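Long-range contacts in sucrose 6(F)-phosphate phosphorylase (PDB 6S9V), which is an enzyme of the alpha-amylase family, built on a TIM-barrel catalytic domain followed by an antiparallel C-terminal sheet: residues K286-L291 / C459-I464; N369-A374 / K482-T487. All blocks are in the same frame, centred on the assembly; numbering follows the deposited sequence.

Contact 1: K286-L291 / C459-I464; sequences KSNEML and CRKDEI. With SO4 (sulfate ion), chain G.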
loop_
_atom_site.group_PDB
_atom_site.type_symbol
_atom_site.label_atom_id
_atom_site.label_comp_id
_atom_site.label_asym_id
_atom_site.label_seq_id
_atom_site.Cartn_x
_atom_site.Cartn_y
_atom_site.Cartn_z
ATOM N N LYS A 286 8.644 -7.716 -23.568
ATOM C CA LYS A 286 9.401 -8.959 -23.681
ATOM C C LYS A 286 10.894 -8.705 -23.511
ATOM O O LYS A 286 11.726 -9.214 -24.267
ATOM C CB LYS A 286 9.131 -9.652 -25.015
ATOM C CG LYS A 286 7.687 -10.016 -25.239
ATOM C CD LYS A 286 7.525 -10.784 -26.538
ATOM C CE LYS A 286 6.059 -11.051 -26.847
ATOM N NZ LYS A 286 5.410 -11.934 -25.834
ATOM N N SER A 287 11.232 -7.902 -22.503
ATOM C CA SER A 287 12.622 -7.567 -22.227
ATOM C C SER A 287 12.849 -7.569 -20.726
ATOM O O SER A 287 12.088 -6.946 -19.980
ATOM C CB SER A 287 12.996 -6.192 -22.789
ATOM O OG SER A 287 14.255 -5.785 -22.270
ATOM N N ASN A 288 13.922 -8.220 -20.294
ATOM C CA ASN A 288 14.234 -8.311 -18.877
ATOM C C ASN A 288 15.133 -7.177 -18.394
ATOM O O ASN A 288 15.463 -7.139 -17.204
ATOM C CB ASN A 288 14.897 -9.666 -18.567
ATOM C CG ASN A 288 16.308 -9.788 -19.137
ATOM O OD1 ASN A 288 16.917 -8.800 -19.566
ATOM N ND2 ASN A 288 16.849 -11.003 -19.117
ATOM N N GLU A 289 15.503 -6.237 -19.271
ATOM C CA GLU A 289 16.628 -5.349 -18.974
ATOM C C GLU A 289 16.329 -4.439 -17.790
ATOM O O GLU A 289 17.165 -4.279 -16.889
ATOM C CB GLU A 289 16.977 -4.513 -20.210
ATOM C CG GLU A 289 17.618 -5.310 -21.333
ATOM C CD GLU A 289 18.408 -4.452 -22.320
ATOM O OE1 GLU A 289 19.044 -3.461 -21.900
ATOM O OE2 GLU A 289 18.390 -4.779 -23.525
ATOM N N MET A 290 15.150 -3.825 -17.775
ATOM C CA MET A 290 14.780 -2.964 -16.657
ATOM C C MET A 290 14.641 -3.765 -15.369
ATOM O O MET A 290 15.096 -3.330 -14.305
ATOM C CB MET A 290 13.474 -2.244 -16.970
ATOM C CG MET A 290 13.073 -1.201 -15.950
ATOM S SD MET A 290 11.481 -0.451 -16.337
ATOM C CE MET A 290 11.305 0.678 -14.952
ATOM N N LEU A 291 14.004 -4.934 -15.447
ATOM C CA LEU A 291 13.837 -5.778 -14.269
ATOM C C LEU A 291 15.185 -6.209 -13.712
ATOM O O LEU A 291 15.420 -6.150 -12.498
ATOM C CB LEU A 291 12.990 -6.997 -14.625
ATOM C CG LEU A 291 12.846 -8.072 -13.542
ATOM C CD1 LEU A 291 12.075 -7.535 -12.348
ATOM C CD2 LEU A 291 12.163 -9.309 -14.133
ATOM N N CYS A 459 20.997 -14.889 -18.749
ATOM C CA CYS A 459 20.032 -15.417 -19.703
ATOM C C CYS A 459 19.867 -14.395 -20.817
ATOM O O CYS A 459 20.399 -13.287 -20.747
ATOM C CB CYS A 459 18.688 -15.710 -19.032
ATOM S SG CYS A 459 17.916 -14.258 -18.293
ATOM N N ARG A 460 19.122 -14.791 -21.852
ATOM C CA ARG A 460 18.816 -13.912 -22.973
ATOM C C ARG A 460 17.870 -12.799 -22.533
ATOM O O ARG A 460 17.166 -12.904 -21.529
ATOM C CB ARG A 460 18.207 -14.711 -24.131
ATOM C CG ARG A 460 19.124 -15.803 -24.683
ATOM C CD ARG A 460 20.235 -15.217 -25.560
ATOM N NE ARG A 460 19.700 -14.755 -26.840
ATOM C CZ ARG A 460 20.342 -13.966 -27.695
ATOM N NH1 ARG A 460 21.559 -13.521 -27.417
ATOM N NH2 ARG A 460 19.756 -13.613 -28.831
ATOM N N LYS A 461 17.869 -11.712 -23.311
ATOM C CA LYS A 461 17.040 -10.560 -22.985
ATOM C C LYS A 461 15.566 -10.920 -22.899
ATOM O O LYS A 461 14.835 -10.338 -22.090
ATOM C CB LYS A 461 17.228 -9.472 -24.047
ATOM C CG LYS A 461 16.583 -8.141 -23.697
ATOM C CD LYS A 461 16.771 -7.101 -24.807
ATOM C CE LYS A 461 15.985 -7.470 -26.070
ATOM N NZ LYS A 461 14.515 -7.607 -25.830
ATOM N N ASP A 462 15.112 -11.877 -23.707
ATOM C CA ASP A 462 13.717 -12.302 -23.687
ATOM C C ASP A 462 13.484 -13.497 -22.775
ATOM O O ASP A 462 12.526 -14.253 -22.976
ATOM C CB ASP A 462 13.235 -12.593 -25.113
ATOM C CG ASP A 462 14.050 -13.668 -25.814
ATOM O OD1 ASP A 462 14.930 -14.292 -25.177
ATOM O OD2 ASP A 462 13.809 -13.885 -27.026
ATOM N N GLU A 463 14.313 -13.660 -21.747
ATOM C CA GLU A 463 14.135 -14.710 -20.756
ATOM C C GLU A 463 14.269 -14.097 -19.368
ATOM O O GLU A 463 14.761 -12.978 -19.208
ATOM C CB GLU A 463 15.166 -15.832 -20.930
ATOM C CG GLU A 463 15.151 -16.522 -22.275
ATOM C CD GLU A 463 16.323 -17.474 -22.450
ATOM O OE1 GLU A 463 17.337 -17.321 -21.732
ATOM O OE2 GLU A 463 16.238 -18.375 -23.307
ATOM N N ILE A 464 13.812 -14.842 -18.366
ATOM C CA ILE A 464 14.025 -14.512 -16.960
ATOM C C ILE A 464 14.477 -15.783 -16.258
ATOM O O ILE A 464 13.818 -16.821 -16.366
ATOM C CB ILE A 464 12.747 -13.951 -16.305
ATOM C CG1 ILE A 464 12.402 -12.586 -16.909
ATOM C CG2 ILE A 464 12.917 -13.850 -14.793
ATOM C CD1 ILE A 464 10.997 -12.112 -16.611
HETATM S S SO4 G . 16.405 -15.590 -28.655
HETATM O O1 SO4 G . 16.864 -14.213 -28.498
HETATM O O2 SO4 G . 16.682 -16.054 -30.011
HETATM O O3 SO4 G . 17.103 -16.436 -27.689
HETATM O O4 SO4 G . 14.965 -15.663 -28.416
#

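Contact 2: N369-A374 / K482-T487; sequences NCDDDA and KTYKTT. With SO4 (sulfate ion), chain G.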
loop_
_atom_site.group_PDB
_atom_site.type_symbol
_atom_site.label_atom_id
_atom_site.label_comp_id
_atom_site.label_asym_id
_atom_site.label_seq_id
_atom_site.Cartn_x
_atom_site.Cartn_y
_atom_site.Cartn_z
ATOM N N ASN A 369 -3.914 -7.400 -20.356
ATOM C CA ASN A 369 -4.818 -7.828 -21.424
ATOM C C ASN A 369 -5.472 -9.169 -21.101
ATOM O O ASN A 369 -5.827 -9.942 -21.998
ATOM C CB ASN A 369 -4.068 -7.896 -22.757
ATOM C CG ASN A 369 -4.813 -7.208 -23.883
ATOM O OD1 ASN A 369 -5.962 -6.796 -23.729
ATOM N ND2 ASN A 369 -4.154 -7.083 -25.022
ATOM N N CYS A 370 -5.630 -9.453 -19.808
ATOM C CA CYS A 370 -6.253 -10.685 -19.325
ATOM C C CYS A 370 -5.525 -11.927 -19.831
ATOM O O CYS A 370 -6.109 -13.009 -19.932
ATOM C CB CYS A 370 -7.740 -10.741 -19.699
ATOM S SG CYS A 370 -8.677 -9.309 -19.116
ATOM N N ASP A 371 -4.231 -11.778 -20.094
ATOM C CA ASP A 371 -3.358 -12.855 -20.558
ATOM C C ASP A 371 -2.978 -13.695 -19.345
ATOM O O ASP A 371 -2.086 -13.323 -18.576
ATOM C CB ASP A 371 -2.128 -12.242 -21.221
ATOM C CG ASP A 371 -1.188 -13.263 -21.837
ATOM O OD1 ASP A 371 -1.170 -14.436 -21.422
ATOM O OD2 ASP A 371 -0.387 -12.843 -22.702
ATOM N N ASP A 372 -3.654 -14.837 -19.173
ATOM C CA ASP A 372 -3.431 -15.678 -17.996
ATOM C C ASP A 372 -1.958 -16.016 -17.830
ATOM O O ASP A 372 -1.408 -15.958 -16.725
ATOM C CB ASP A 372 -4.212 -16.988 -18.117
ATOM C CG ASP A 372 -5.710 -16.819 -17.966
ATOM O OD1 ASP A 372 -6.185 -15.685 -17.784
ATOM O OD2 ASP A 372 -6.419 -17.849 -18.058
ATOM N N ASP A 373 -1.316 -16.435 -18.926
ATOM C CA ASP A 373 0.073 -16.874 -18.849
ATOM C C ASP A 373 0.987 -15.725 -18.450
ATOM O O ASP A 373 1.870 -15.894 -17.600
ATOM C CB ASP A 373 0.482 -17.478 -20.197
ATOM C CG ASP A 373 -0.246 -18.795 -20.494
ATOM O OD1 ASP A 373 -0.636 -19.496 -19.539
ATOM O OD2 ASP A 373 -0.481 -19.104 -21.682
ATOM N N ALA A 374 0.790 -14.546 -19.042
ATOM C CA ALA A 374 1.586 -13.387 -18.660
ATOM C C ALA A 374 1.322 -12.994 -17.210
ATOM O O ALA A 374 2.240 -12.578 -16.488
ATOM C CB ALA A 374 1.285 -12.220 -19.595
ATOM N N LYS A 482 8.774 -14.760 -24.807
ATOM C CA LYS A 482 8.110 -14.893 -26.098
ATOM C C LYS A 482 6.726 -15.516 -25.938
ATOM O O LYS A 482 5.761 -15.076 -26.574
ATOM C CB LYS A 482 8.982 -15.723 -27.044
ATOM C CG LYS A 482 10.275 -15.017 -27.458
ATOM C CD LYS A 482 11.077 -15.792 -28.505
ATOM C CE LYS A 482 11.887 -16.933 -27.895
ATOM N NZ LYS A 482 12.723 -17.638 -28.924
ATOM N N THR A 483 6.612 -16.535 -25.084
ATOM C CA THR A 483 5.378 -17.278 -24.884
ATOM C C THR A 483 4.766 -17.076 -23.507
ATOM O O THR A 483 3.624 -17.503 -23.289
ATOM C CB THR A 483 5.640 -18.778 -25.076
ATOM O OG1 THR A 483 6.510 -19.233 -24.025
ATOM C CG2 THR A 483 6.302 -19.028 -26.409
ATOM N N TYR A 484 5.485 -16.446 -22.578
ATOM C CA TYR A 484 5.128 -16.338 -21.169
ATOM C C TYR A 484 5.041 -17.698 -20.486
ATOM O O TYR A 484 4.522 -17.792 -19.365
ATOM C CB TYR A 484 3.821 -15.560 -20.972
ATOM C CG TYR A 484 3.897 -14.191 -21.594
ATOM C CD1 TYR A 484 4.813 -13.244 -21.137
ATOM C CD2 TYR A 484 3.087 -13.855 -22.665
ATOM C CE1 TYR A 484 4.898 -11.992 -21.735
ATOM C CE2 TYR A 484 3.160 -12.613 -23.252
ATOM C CZ TYR A 484 4.066 -11.689 -22.795
ATOM O OH TYR A 484 4.122 -10.464 -23.419
ATOM N N LYS A 485 5.577 -18.741 -21.106
ATOM C CA LYS A 485 5.673 -20.028 -20.438
ATOM C C LYS A 485 6.573 -19.895 -19.216
ATOM O O LYS A 485 7.706 -19.415 -19.314
ATOM C CB LYS A 485 6.220 -21.090 -21.385
ATOM C CG LYS A 485 6.143 -22.503 -20.822
ATOM C CD LYS A 485 6.704 -23.507 -21.802
ATOM C CE LYS A 485 6.394 -24.929 -21.388
ATOM N NZ LYS A 485 7.086 -25.900 -22.279
ATOM N N THR A 486 6.064 -20.325 -18.068
ATOM C CA THR A 486 6.713 -20.130 -16.780
ATOM C C THR A 486 6.930 -21.496 -16.154
ATOM O O THR A 486 5.963 -22.224 -15.900
ATOM C CB THR A 486 5.856 -19.243 -15.870
ATOM O OG1 THR A 486 5.673 -17.961 -16.484
ATOM C CG2 THR A 486 6.509 -19.064 -14.518
ATOM N N THR A 487 8.193 -21.847 -15.918
ATOM C CA THR A 487 8.550 -23.132 -15.343
ATOM C C THR A 487 9.416 -22.901 -14.113
ATOM O O THR A 487 10.265 -22.003 -14.100
ATOM C CB THR A 487 9.307 -24.003 -16.357
ATOM O OG1 THR A 487 8.507 -24.177 -17.538
ATOM C CG2 THR A 487 9.614 -25.362 -15.761
HETATM S S SO4 G . 16.405 -15.590 -28.655
HETATM O O1 SO4 G . 16.864 -14.213 -28.498
HETATM O O2 SO4 G . 16.682 -16.054 -30.011
HETATM O O3 SO4 G . 17.103 -16.436 -27.689
HETATM O O4 SO4 G . 14.965 -15.663 -28.416
HETATM O O HOH W 1 2.749 -18.533 -17.515
HETATM O O HOH W 2 2.619 -20.098 -22.397
#

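Contact 1: K286-L291 / C459-I464
N288 meets the 459-464 segment with both its backbone and its side chain. Its backbone N donates to K461 O at 2.9 Å, in the carbonyl plane. Its ND2 donates to E463 O, also at 2.9 Å, but the bond is bent to 142° at the hydrogen and is tilted 25° from the N288 amide plane. The torsion chi1 of 70° sets the amide between the backbone N and carbonyl carbon of N288, which brings ND2 to the carbonyl of E463; there R460 O comes within 3.1 Å of ND2 at an angle too poor for a bond, and C459 SG also lies close. The acceptor residues belong to a type I beta turn, R460 to E463, closed by E463 N to R460 O; it leads into strand 463-470 of the antiparallel C-terminal sheet, whereas segment 286-291 lies at the start of helix 289-295. K461 lays its CG and CD against S287 OG and the E289 carboxylate, with CD 3.1 Å from E289 OE2, while its NZ stays 5.3 Å from that same OE2. Deeper in, L291 CD2 and I464 CD1 touch at 3.9 Å, and I381 of helix 372-384 packs on both side chains. S287 OG caps E289 N, and E463 OE1 accepts from R460 N.

Contact 2: N369-A374 / K482-T487
Y484 O is approached from two sources: a water 2.7 Å from Y484 O and 2.8 Å from D373 O can donate to either, but has more acceptors in reach than protons to give, and T486 OG1 donates to Y484 O from within its own segment, approaching from above the carbonyl plane. The water thus sits between two carbonyl groups that are themselves 3.7 Å apart, O to O. A second water donates to T483 O and only weakly to D373 OD2; the other oxygen, D373 OD1, forms a salt bridge with R436. No direct hydrogen bond joins the two segments.

The direct contact is made by the Y484 ring. A374 CB lies over the centre of one face, 3.8 Å from the centroid and 10° off the normal, a CH-pi contact. With CG anti to the carbonyl carbon (chi1 -56°), one face of the ring is set against A374, and its OH is hydrogen-bonded to L283 O, outside the two segments. D371 OD2 approaches CD2 and CE2 of Y484 at 3.6 Å each, its carboxylate plane 86° from that of the ring. The other branch, D371 OD1, accepts from A374 N in a nearly straight bond (171°), so one carboxylate both caps the helix and borders the aromatic ring. On the opposite segment T483 OG1 accepts from K485 N, an ST turn just where the chain enters the strand that runs to 491. These features describe an N-capped helix, 372-384, meeting the loop between two strands of the antiparallel C-terminal sheet.

In the fold
Contacts 1 and 2 have centres about 14 Å apart and join the same five-stranded antiparallel sheet to helices 289-295 (contact 1) and 372-384 (contact 2), contact 1 at the turn before strand 463-470 and contact 2 at the loop before strand 485-491. They meet at two places: K286 NZ bonds to K482 O at 3.2 Å, to L481 O, and weakly to Y484 OH, and D462 OD2 packs 3.6 Å from K482 CD. Both contacts reach one sulfate ion, probably from the crystallisation liquor: R460 holds it through NE and NH2 in contact 1, while K482 NZ donates to its O4 at 3.0 Å in contact 2.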